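McyG protein (Microcystis aeruginosa PCC 7806, PDB 4R0M) forms an adenylation and peptidyl carrier didomain of microcystin synthetase that binds phenylalanyl-adenylate and probably activates its substrate for loading onto the carrier. Local coordinates at residues G388-Q393 with L430-R435; E436-I441 with Q535-K540; V445-H450 with Q509-A514; F470-Q475 with K541-G546. All coordinates share one frame; numbering follows the deposited sequence.

Interaction 1 (G388-Q393 with L430-R435); sequences GRLQIQ and LFITGR. With FA5 (adenosine-5'-[phenylalaninyl-phosphate]), chain C.
I432 lies between L390 and the adenine of the bound phenylalanyl-adenylate. Its CB is 4.0 Å from C2 of the ligand. There the side chain divides. CG2 stands anti to the backbone N and goes to the adenine, where it lies 3.6 Å from ligand C2. CG1 stands beside the backbone N (chi1 -65°) and carries CD1 the other way. CD1 ends 3.7 Å from CD2 of L390, and the two side chains cross at about a right angle. L390 also meets L430 tip to tip, with the two CD1 methyls 3.8 Å apart. Strands 388-394 and 429-435 are not direct neighbours. Each pairs antiparallel with strand 421-426, so these side chains meet across the face of the sheet. F334 of strand 330-336 packs on all three of them. A classic beta bulge at T433 and G434, opposite L422, interrupts the regular pairing just before R435. The extended R435 chain brings NH1 to 3.7 Å from both O2' and O3' of the ligand, a distance too long for a hydrogen bond. NH1 instead forms a salt bridge with D421, whose OD1 is also hydrogen-bonded to the ligand.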
# COMPACT_ATOMS: atom_id res chain seq x y z
N GLY A 388 -11.70 20.06 -2.86
CA GLY A 388 -11.20 20.56 -1.58
C GLY A 388 -10.38 19.51 -0.85
O GLY A 388 -10.12 18.43 -1.38
N ARG A 389 -9.98 19.84 0.38
CA ARG A 389 -9.15 18.94 1.19
C ARG A 389 -10.01 17.90 1.90
O ARG A 389 -11.01 18.23 2.54
CB ARG A 389 -8.32 19.73 2.22
CG ARG A 389 -7.78 21.06 1.73
CD ARG A 389 -6.54 21.53 2.49
NE ARG A 389 -6.66 21.41 3.95
CZ ARG A 389 -7.27 22.28 4.74
NH1 ARG A 389 -7.86 23.36 4.23
NH2 ARG A 389 -7.31 22.07 6.05
N LEU A 390 -9.60 16.63 1.79
CA LEU A 390 -10.32 15.53 2.42
C LEU A 390 -9.96 15.40 3.89
O LEU A 390 -8.79 15.31 4.25
CB LEU A 390 -10.05 14.21 1.69
CG LEU A 390 -10.63 12.91 2.27
CD1 LEU A 390 -12.15 12.88 2.21
CD2 LEU A 390 -10.05 11.70 1.56
N GLN A 391 -10.99 15.39 4.74
CA GLN A 391 -10.81 15.19 6.17
C GLN A 391 -11.68 14.03 6.66
O GLN A 391 -12.84 13.89 6.25
CB GLN A 391 -11.11 16.47 6.95
CG GLN A 391 -10.07 17.56 6.75
CD GLN A 391 -10.40 18.86 7.47
OE1 GLN A 391 -11.56 19.15 7.76
NE2 GLN A 391 -9.37 19.64 7.77
N ILE A 392 -11.11 13.21 7.54
CA ILE A 392 -11.76 11.97 7.98
C ILE A 392 -11.81 11.85 9.51
O ILE A 392 -10.96 12.41 10.21
CB ILE A 392 -11.07 10.72 7.37
CG1 ILE A 392 -9.61 10.60 7.83
CG2 ILE A 392 -11.16 10.74 5.85
CD1 ILE A 392 -8.95 9.27 7.49
N GLN A 393 -12.80 11.12 10.01
CA GLN A 393 -12.92 10.83 11.44
C GLN A 393 -13.63 9.49 11.70
O GLN A 393 -14.25 8.93 10.80
CB GLN A 393 -13.62 11.97 12.19
CG GLN A 393 -15.11 12.12 11.88
CD GLN A 393 -15.81 13.10 12.81
OE1 GLN A 393 -15.20 13.69 13.71
NE2 GLN A 393 -17.11 13.29 12.59
N LEU A 430 -17.10 9.28 -2.42
CA LEU A 430 -15.81 9.98 -2.47
C LEU A 430 -15.14 9.85 -3.83
O LEU A 430 -15.04 8.76 -4.39
CB LEU A 430 -14.87 9.48 -1.36
CG LEU A 430 -13.41 9.98 -1.35
CD1 LEU A 430 -13.32 11.49 -1.11
CD2 LEU A 430 -12.59 9.23 -0.31
N PHE A 431 -14.67 10.98 -4.34
CA PHE A 431 -13.90 11.04 -5.58
C PHE A 431 -12.57 11.75 -5.28
O PHE A 431 -12.56 12.96 -5.05
CB PHE A 431 -14.66 11.81 -6.67
CG PHE A 431 -15.92 11.14 -7.14
CD1 PHE A 431 -17.08 11.17 -6.37
CD2 PHE A 431 -15.96 10.52 -8.39
CE1 PHE A 431 -18.25 10.57 -6.82
CE2 PHE A 431 -17.13 9.91 -8.84
CZ PHE A 431 -18.27 9.94 -8.06
N ILE A 432 -11.47 10.99 -5.28
CA ILE A 432 -10.14 11.59 -5.12
C ILE A 432 -9.67 12.13 -6.47
O ILE A 432 -9.76 11.45 -7.49
CB ILE A 432 -9.12 10.59 -4.51
CG1 ILE A 432 -9.51 10.20 -3.08
CG2 ILE A 432 -7.70 11.14 -4.55
CD1 ILE A 432 -9.54 11.34 -2.08
N THR A 433 -9.17 13.36 -6.46
CA THR A 433 -8.73 14.03 -7.69
C THR A 433 -7.21 14.21 -7.75
O THR A 433 -6.62 14.18 -8.83
CB THR A 433 -9.43 15.40 -7.88
OG1 THR A 433 -9.30 16.17 -6.68
CG2 THR A 433 -10.90 15.20 -8.18
N GLY A 434 -6.59 14.40 -6.59
CA GLY A 434 -5.14 14.53 -6.50
C GLY A 434 -4.65 14.58 -5.07
O GLY A 434 -5.40 14.34 -4.12
N ARG A 435 -3.36 14.89 -4.92
CA ARG A 435 -2.74 15.06 -3.61
C ARG A 435 -2.16 16.47 -3.49
O ARG A 435 -1.67 17.04 -4.47
CB ARG A 435 -1.66 14.00 -3.37
CG ARG A 435 -0.93 14.14 -2.05
CD ARG A 435 -0.44 12.82 -1.50
NE ARG A 435 0.09 12.99 -0.15
CZ ARG A 435 -0.63 12.92 0.97
NH1 ARG A 435 -1.92 12.64 0.93
NH2 ARG A 435 -0.03 13.11 2.14
C FA5 C . -1.97 3.04 1.31
O FA5 C . -1.43 3.12 0.21
CA FA5 C . -3.41 2.62 1.41
N FA5 C . -4.11 3.47 0.47
CB FA5 C . -3.63 1.15 1.00
CG FA5 C . -5.06 0.61 0.91
CD1 FA5 C . -6.20 1.41 0.84
CD2 FA5 C . -5.24 -0.78 0.88
CE1 FA5 C . -7.48 0.84 0.75
CE2 FA5 C . -6.51 -1.36 0.79
CZ FA5 C . -7.64 -0.55 0.72
P FA5 C . -0.22 4.69 2.58
OP1 FA5 C . 1.15 4.31 2.11
OP2 FA5 C . -0.38 5.29 3.95
OP3 FA5 C . -1.19 3.39 2.49
O5' FA5 C . -0.80 5.74 1.50
C5' FA5 C . -2.06 6.38 1.64
C4' FA5 C . -2.23 7.35 0.48
O4' FA5 C . -2.33 6.68 -0.78
C3' FA5 C . -3.51 8.17 0.58
O3' FA5 C . -3.36 9.29 1.45
C2' FA5 C . -3.71 8.59 -0.86
O2' FA5 C . -2.92 9.74 -1.16
C1' FA5 C . -3.18 7.42 -1.66
N9 FA5 C . -4.33 6.58 -2.10
C8 FA5 C . -4.72 5.42 -1.54
N7 FA5 C . -5.80 4.90 -2.18
C5 FA5 C . -6.12 5.75 -3.17
C6 FA5 C . -7.16 5.81 -4.23
N6 FA5 C . -8.09 4.83 -4.36
N1 FA5 C . -7.15 6.87 -5.07
C2 FA5 C . -6.23 7.85 -4.96
N3 FA5 C . -5.26 7.86 -4.03
C4 FA5 C . -5.15 6.86 -3.12

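Interaction 2 (E436-I441 with Q535-K540); sequences EKQEII and QKSKLK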
# COMPACT_ATOMS: atom_id res chain seq x y z
N GLU A 436 -2.24 17.03 -2.28
CA GLU A 436 -1.73 18.37 -1.98
C GLU A 436 -0.26 18.54 -2.38
O GLU A 436 0.54 17.61 -2.24
CB GLU A 436 -1.90 18.70 -0.50
CG GLU A 436 -3.28 19.21 -0.12
CD GLU A 436 -3.31 19.82 1.26
OE1 GLU A 436 -3.16 19.07 2.26
OE2 GLU A 436 -3.49 21.05 1.37
N LYS A 437 0.06 19.73 -2.88
CA LYS A 437 1.42 20.11 -3.30
C LYS A 437 2.02 19.17 -4.36
O LYS A 437 3.23 18.98 -4.44
CB LYS A 437 2.35 20.28 -2.09
CG LYS A 437 1.77 21.16 -0.98
CD LYS A 437 2.76 21.42 0.14
CE LYS A 437 3.54 22.71 -0.09
NZ LYS A 437 4.30 23.13 1.12
N GLN A 438 1.14 18.58 -5.17
CA GLN A 438 1.53 17.73 -6.29
C GLN A 438 0.65 18.00 -7.51
O GLN A 438 0.60 17.20 -8.45
CB GLN A 438 1.46 16.25 -5.91
CG GLN A 438 2.66 15.75 -5.12
CD GLN A 438 2.61 14.25 -4.87
OE1 GLN A 438 2.59 13.81 -3.73
NE2 GLN A 438 2.60 13.47 -5.95
N GLU A 439 -0.04 19.14 -7.48
CA GLU A 439 -0.91 19.56 -8.57
C GLU A 439 -0.10 19.98 -9.79
O GLU A 439 0.99 20.54 -9.67
CB GLU A 439 -1.79 20.73 -8.12
CG GLU A 439 -2.82 20.37 -7.07
CD GLU A 439 -3.25 21.57 -6.25
OE1 GLU A 439 -4.47 21.80 -6.14
OE2 GLU A 439 -2.37 22.27 -5.71
N ILE A 440 -0.64 19.69 -10.97
CA ILE A 440 -0.03 20.11 -12.23
C ILE A 440 -0.90 21.20 -12.84
O ILE A 440 -1.87 20.92 -13.55
CB ILE A 440 0.19 18.92 -13.19
CG1 ILE A 440 1.03 17.83 -12.51
CG2 ILE A 440 0.87 19.39 -14.48
CD1 ILE A 440 1.06 16.50 -13.25
N ILE A 441 -0.54 22.45 -12.54
CA ILE A 441 -1.28 23.61 -13.03
C ILE A 441 -0.41 24.40 -14.02
O ILE A 441 0.67 24.87 -13.68
CB ILE A 441 -1.74 24.53 -11.88
CG1 ILE A 441 -2.58 23.74 -10.86
CG2 ILE A 441 -2.53 25.72 -12.42
CD1 ILE A 441 -2.79 24.45 -9.54
N GLN A 535 6.63 7.31 -5.66
CA GLN A 535 6.62 8.52 -4.83
C GLN A 535 7.24 9.69 -5.59
O GLN A 535 8.46 9.77 -5.77
CB GLN A 535 7.29 8.28 -3.46
CG GLN A 535 8.45 7.29 -3.47
CD GLN A 535 8.69 6.65 -2.12
OE1 GLN A 535 8.00 6.92 -1.13
NE2 GLN A 535 9.68 5.77 -2.07
N LYS A 536 6.37 10.58 -6.05
CA LYS A 536 6.72 11.67 -6.96
C LYS A 536 7.53 12.78 -6.29
O LYS A 536 8.25 13.52 -6.97
CB LYS A 536 5.46 12.25 -7.61
CG LYS A 536 4.71 11.26 -8.48
CD LYS A 536 3.34 11.79 -8.86
CE LYS A 536 2.46 10.67 -9.39
NZ LYS A 536 1.03 11.09 -9.47
N SER A 537 7.40 12.89 -4.97
CA SER A 537 8.16 13.87 -4.19
C SER A 537 9.66 13.62 -4.28
O SER A 537 10.44 14.56 -4.49
CB SER A 537 7.69 13.87 -2.74
OG SER A 537 6.34 14.27 -2.65
N LYS A 538 10.06 12.36 -4.12
CA LYS A 538 11.47 11.97 -4.22
C LYS A 538 12.05 12.18 -5.62
O LYS A 538 13.22 12.54 -5.76
CB LYS A 538 11.67 10.51 -3.79
CG LYS A 538 11.61 10.29 -2.28
CD LYS A 538 11.87 8.83 -1.93
CE LYS A 538 11.89 8.60 -0.43
NZ LYS A 538 13.10 9.18 0.22
N LEU A 539 11.21 11.97 -6.64
CA LEU A 539 11.62 12.19 -8.02
C LEU A 539 11.72 13.68 -8.36
O LEU A 539 12.61 14.08 -9.12
CB LEU A 539 10.67 11.50 -9.00
CG LEU A 539 10.94 10.02 -9.29
CD1 LEU A 539 9.81 9.43 -10.12
CD2 LEU A 539 12.27 9.82 -9.99
N LYS A 540 10.82 14.48 -7.80
CA LYS A 540 10.86 15.93 -7.97
C LYS A 540 12.15 16.50 -7.39
O LYS A 540 12.82 17.32 -8.03
CB LYS A 540 9.64 16.60 -7.33
CG LYS A 540 9.52 18.09 -7.62
CD LYS A 540 8.35 18.74 -6.91
CE LYS A 540 7.05 18.56 -7.68
NZ LYS A 540 5.93 19.33 -7.06
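Q438, in the irregular run before strand 440-442, faces the first turn of helix 536-545, with its CA 8.0 Å from that of S537. K437 before it has positive phi (57°), which turns the chain there. The Q438 chain is extended beyond CG and points its amide at the helix. It crosses K536 at about a right angle. NE2 rests against the aliphatic part of that lysine, 3.4 Å from K536 CD and 3.5 Å from K536 CB. OE1 looks to the next residue, but S537 OG is 3.9 Å away, too far for a hydrogen bond. The sequence from G434 to K437 fits the hinge motif of adenylating enzymes, where the small C-terminal subdomain swings on the large one. K437 probably falls at the usual hinge position, so Q438 and the helix, both beyond it, probably move together when the subdomain swings. The bond from K540 N to K536 O (2.9 Å) marks one helical turn and sets both lysines toward the loop. K540 leaves with CG anti to its backbone N (chi1 -173°) and bends at chi3 (-84°). This brings NZ to within 3.8 Å of the K437 carbonyl O, a loose polar approach. K536 stays extended, and its NZ makes a long, weak ion pair with E453 of helix 449-457. K540 also touches F470 and V472 of strand 468-474.

Interaction 3 (V445-H450 with Q509-A514); sequences VNYFAH and QKFGIA
Y447 takes I513 squarely over one face of its ring. The CD1 methyl stands 3.5 Å from the ring centroid and 6° off the normal, a well-centred CH-pi contact. A second branch of the same isoleucine, CG2, lies 3.4 Å from Y447 OH. F511 touches more loosely, with its CD1 4.4 Å from Y447 CD1. The F511 carbonyl O is near the plane of the tyrosine ring at its edge, too far from OH to bond. I513 holds CG1 between its backbone N and carbonyl carbon (chi1 54°), which brings CD1 over the ring. G512 sets up this approach: its positive phi (87°) turns the chain as helix 498-511 ends, and a side chain there would collide with the F511 carbonyl O. The backbone of Y447 is itself hydrogen-bonded to I440 in the small hairpin of strands 440-442 and 445-447. F511 is backed by E451, L452 and T455 of helix 449-457. An alanine in place of Y447 would remove the ring and is likely to leave the I513 methyl without its seat, opening a gap between hairpin and helix end. The contact rests on dispersion and a CH-pi attraction, with no polar bond across it.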
# COMPACT_ATOMS: atom_id res chain seq x y z
N VAL A 445 -4.79 26.17 -15.81
CA VAL A 445 -5.52 24.95 -16.20
C VAL A 445 -5.03 23.74 -15.40
O VAL A 445 -3.83 23.44 -15.39
CB VAL A 445 -5.37 24.67 -17.72
CG1 VAL A 445 -6.18 23.44 -18.12
CG2 VAL A 445 -5.81 25.88 -18.54
N ASN A 446 -5.96 23.07 -14.74
CA ASN A 446 -5.66 21.86 -13.96
C ASN A 446 -5.39 20.64 -14.84
O ASN A 446 -6.19 20.31 -15.72
CB ASN A 446 -6.80 21.54 -12.99
CG ASN A 446 -6.83 22.48 -11.80
OD1 ASN A 446 -5.80 22.80 -11.21
ND2 ASN A 446 -8.03 22.91 -11.43
N TYR A 447 -4.25 20.00 -14.60
CA TYR A 447 -3.93 18.72 -15.23
C TYR A 447 -3.73 17.66 -14.16
O TYR A 447 -3.38 17.97 -13.02
CB TYR A 447 -2.68 18.85 -16.12
CG TYR A 447 -2.89 19.72 -17.34
CD1 TYR A 447 -3.35 19.17 -18.54
CD2 TYR A 447 -2.63 21.09 -17.29
CE1 TYR A 447 -3.54 19.97 -19.66
CE2 TYR A 447 -2.82 21.89 -18.40
CZ TYR A 447 -3.27 21.33 -19.58
OH TYR A 447 -3.46 22.12 -20.69
N PHE A 448 -3.96 16.40 -14.53
CA PHE A 448 -3.95 15.31 -13.55
C PHE A 448 -2.95 14.22 -13.93
O PHE A 448 -3.01 13.64 -15.01
CB PHE A 448 -5.37 14.75 -13.37
CG PHE A 448 -6.39 15.80 -13.04
CD1 PHE A 448 -6.55 16.27 -11.74
CD2 PHE A 448 -7.18 16.35 -14.05
CE1 PHE A 448 -7.48 17.25 -11.45
CE2 PHE A 448 -8.12 17.33 -13.76
CZ PHE A 448 -8.27 17.78 -12.46
N ALA A 449 -2.03 13.96 -13.00
CA ALA A 449 -0.87 13.10 -13.22
C ALA A 449 -1.21 11.70 -13.74
O ALA A 449 -0.54 11.19 -14.65
CB ALA A 449 -0.03 13.01 -11.96
N HIS A 450 -2.25 11.08 -13.17
CA HIS A 450 -2.63 9.71 -13.53
C HIS A 450 -3.04 9.57 -14.97
O HIS A 450 -2.67 8.60 -15.63
CB HIS A 450 -3.71 9.17 -12.59
CG HIS A 450 -5.10 9.68 -12.89
ND1 HIS A 450 -5.53 10.90 -12.49
CD2 HIS A 450 -6.17 9.09 -13.56
CE1 HIS A 450 -6.81 11.08 -12.89
NE2 HIS A 450 -7.20 9.97 -13.54
N GLN A 509 -0.27 15.57 -28.47
CA GLN A 509 -1.42 15.22 -29.30
C GLN A 509 -2.71 15.06 -28.50
O GLN A 509 -3.78 15.42 -28.97
CB GLN A 509 -1.15 13.94 -30.10
CG GLN A 509 -0.06 14.05 -31.17
CD GLN A 509 -0.43 14.97 -32.32
OE1 GLN A 509 -1.60 15.23 -32.60
NE2 GLN A 509 0.59 15.47 -33.01
N LYS A 510 -2.59 14.53 -27.28
CA LYS A 510 -3.76 14.21 -26.46
C LYS A 510 -4.14 15.32 -25.48
O LYS A 510 -5.32 15.50 -25.17
CB LYS A 510 -3.56 12.89 -25.71
CG LYS A 510 -3.30 11.67 -26.59
CD LYS A 510 -4.53 11.23 -27.37
CE LYS A 510 -4.23 10.03 -28.26
NZ LYS A 510 -5.40 9.61 -29.08
N PHE A 511 -3.14 16.05 -24.98
CA PHE A 511 -3.37 17.04 -23.93
C PHE A 511 -3.21 18.51 -24.35
O PHE A 511 -3.76 19.40 -23.71
CB PHE A 511 -2.49 16.74 -22.71
CG PHE A 511 -2.88 15.50 -21.97
CD1 PHE A 511 -3.82 15.55 -20.94
CD2 PHE A 511 -2.31 14.27 -22.30
CE1 PHE A 511 -4.18 14.39 -20.26
CE2 PHE A 511 -2.67 13.12 -21.62
CZ PHE A 511 -3.61 13.18 -20.60
N GLY A 512 -2.45 18.74 -25.42
CA GLY A 512 -2.21 20.11 -25.90
C GLY A 512 -1.03 20.80 -25.23
O GLY A 512 -0.66 21.91 -25.61
N ILE A 513 -0.46 20.14 -24.23
CA ILE A 513 0.76 20.61 -23.58
C ILE A 513 1.85 19.56 -23.71
O ILE A 513 1.57 18.38 -23.94
CB ILE A 513 0.53 20.96 -22.09
CG1 ILE A 513 -0.09 19.78 -21.33
CG2 ILE A 513 -0.31 22.23 -21.96
CD1 ILE A 513 0.10 19.83 -19.83
N ALA A 514 3.10 19.99 -23.56
CA ALA A 514 4.24 19.10 -23.76
C ALA A 514 5.12 18.98 -22.52
O ALA A 514 5.22 19.92 -21.74
CB ALA A 514 5.06 19.59 -24.94

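Interaction 4 (F470-Q475 with K541-G546); sequences FAVFDQ and KDFEQG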
# COMPACT_ATOMS: atom_id res chain seq x y z
N PHE A 470 4.96 15.14 -13.05
CA PHE A 470 4.90 16.21 -12.05
C PHE A 470 5.34 17.55 -12.63
O PHE A 470 6.00 17.59 -13.67
CB PHE A 470 5.74 15.86 -10.81
CG PHE A 470 7.19 15.60 -11.11
CD1 PHE A 470 7.62 14.32 -11.47
CD2 PHE A 470 8.13 16.62 -11.04
CE1 PHE A 470 8.96 14.08 -11.75
CE2 PHE A 470 9.46 16.38 -11.32
CZ PHE A 470 9.88 15.11 -11.67
N ALA A 471 4.98 18.63 -11.95
CA ALA A 471 5.28 19.98 -12.41
C ALA A 471 6.19 20.75 -11.45
O ALA A 471 5.94 20.79 -10.24
CB ALA A 471 3.99 20.76 -12.64
N VAL A 472 7.26 21.33 -11.99
CA VAL A 472 8.13 22.24 -11.23
C VAL A 472 8.04 23.66 -11.80
O VAL A 472 7.72 23.85 -12.98
CB VAL A 472 9.61 21.77 -11.18
CG1 VAL A 472 9.71 20.29 -10.85
CG2 VAL A 472 10.34 22.08 -12.48
N PHE A 473 8.31 24.65 -10.95
CA PHE A 473 8.36 26.04 -11.39
C PHE A 473 9.78 26.43 -11.75
O PHE A 473 10.69 26.34 -10.93
CB PHE A 473 7.79 26.96 -10.31
CG PHE A 473 7.67 28.40 -10.74
CD1 PHE A 473 6.69 28.79 -11.65
CD2 PHE A 473 8.54 29.36 -10.23
CE1 PHE A 473 6.58 30.12 -12.04
CE2 PHE A 473 8.43 30.69 -10.62
CZ PHE A 473 7.45 31.07 -11.53
N ASP A 474 9.98 26.86 -13.00
CA ASP A 474 11.28 27.32 -13.46
C ASP A 474 11.45 28.80 -13.15
O ASP A 474 10.71 29.64 -13.66
CB ASP A 474 11.45 27.05 -14.97
CG ASP A 474 12.84 27.40 -15.48
OD1 ASP A 474 13.81 27.36 -14.69
OD2 ASP A 474 12.97 27.70 -16.68
N GLN A 475 12.43 29.11 -12.30
CA GLN A 475 12.67 30.47 -11.84
C GLN A 475 13.25 31.36 -12.94
O GLN A 475 12.84 32.51 -13.09
CB GLN A 475 13.58 30.46 -10.60
CG GLN A 475 13.82 31.82 -9.95
CD GLN A 475 12.56 32.44 -9.35
OE1 GLN A 475 11.57 31.76 -9.09
NE2 GLN A 475 12.60 33.75 -9.14
N LYS A 541 12.51 16.06 -6.18
CA LYS A 541 13.75 16.47 -5.54
C LYS A 541 14.97 16.05 -6.35
O LYS A 541 15.84 16.87 -6.63
CB LYS A 541 13.85 15.94 -4.11
CG LYS A 541 13.15 16.82 -3.08
CD LYS A 541 13.73 16.62 -1.69
CE LYS A 541 13.30 17.76 -0.77
NZ LYS A 541 13.94 17.66 0.57
N ASP A 542 15.02 14.77 -6.75
CA ASP A 542 16.10 14.24 -7.59
C ASP A 542 16.36 15.12 -8.82
O ASP A 542 17.51 15.41 -9.14
CB ASP A 542 15.79 12.80 -8.03
CG ASP A 542 16.00 11.78 -6.92
OD1 ASP A 542 16.67 12.09 -5.91
OD2 ASP A 542 15.48 10.65 -7.06
N PHE A 543 15.29 15.53 -9.49
CA PHE A 543 15.36 16.41 -10.66
C PHE A 543 15.94 17.78 -10.31
O PHE A 543 16.75 18.33 -11.07
CB PHE A 543 13.97 16.55 -11.30
CG PHE A 543 13.90 17.62 -12.36
CD1 PHE A 543 14.30 17.35 -13.66
CD2 PHE A 543 13.41 18.89 -12.06
CE1 PHE A 543 14.23 18.34 -14.64
CE2 PHE A 543 13.34 19.87 -13.03
CZ PHE A 543 13.75 19.60 -14.33
N GLU A 544 15.54 18.33 -9.17
CA GLU A 544 15.95 19.66 -8.74
C GLU A 544 17.37 19.73 -8.16
O GLU A 544 17.83 20.80 -7.77
CB GLU A 544 14.94 20.25 -7.75
CG GLU A 544 13.58 20.57 -8.36
CD GLU A 544 12.53 20.96 -7.33
OE1 GLU A 544 12.62 20.50 -6.17
OE2 GLU A 544 11.62 21.73 -7.69
N GLN A 545 18.07 18.59 -8.12
CA GLN A 545 19.42 18.54 -7.57
C GLN A 545 20.52 19.10 -8.49
O GLN A 545 21.23 20.02 -8.08
CB GLN A 545 19.79 17.13 -7.07
CG GLN A 545 18.76 16.44 -6.17
CD GLN A 545 18.56 17.12 -4.82
OE1 GLN A 545 18.45 18.34 -4.72
NE2 GLN A 545 18.47 16.31 -3.77
N GLY A 546 20.65 18.61 -9.73
CA GLY A 546 19.80 17.59 -10.32
C GLY A 546 20.55 16.32 -10.64
O GLY A 546 21.63 16.35 -11.26
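V472 and F543 carry the apolar part of this contact. V472 CG2 comes to 3.8 Å from F543 CE2, and V472 CG1 is 4.1 Å from F543 CD2. The valine meets the ring at a slant. F543 holds its CG anti to the backbone N (chi1 170°), and this carries the ring from the helix to the strand. F470 makes a longer apolar contact: its CZ is 4.4 Å from F543 CB, which sits at the edge of the F470 ring. V472 CG1 also lies at the edge of that ring, in its plane, so these two side chains, on the same face of the strand, pack on each other as well.

The mixed contact is that of E544. Its extended chain slides past V472 in the opposite direction, and OE2 ends 4.0 Å from both V472 CB and V472 CG1. This is van der Waals packing beside a carboxylate.

The backbones set the frame. Strand 470-474 and helix 541-545 run 33° from parallel, with axes 10.4 Å apart at closest approach. F470 and V472 alternate with residues on the other face, so both point at the helix. The helix thus packs on the three-stranded mixed sheet of the small C-terminal subdomain. Strand 479-486 pairs alongside the edge strand in that sheet, by backbone bonds of F470 with I483 and V472 with L481. The F543 ring also meets Y517, their planes at about 50°.

The chemistry implies a small hydrophobic core with the carboxylate of an exposed glutamate at its margin, held by shape and dispersion rather than by bonds.

Overall arrangement
Interaction 1 closes along the chain before the other three open. It lies at the adenylate, and strand 429-435 runs on from it into the loop of interaction 2, whose centre is 16 Å away. Interaction 3 is nested inside the loop closed by interaction 2, and they share the hairpin 440-442 and 445-447, with centres 15 Å apart. Interactions 2 and 4 are closest, 10 Å between centres, and use successive turns of helix 536-545. Interaction 4 crosses both 2 and 3 along the chain. Interactions 2, 3 and 4 thus knit the small C-terminal subdomain together, next to the probable hinge that joins it to the large subdomain.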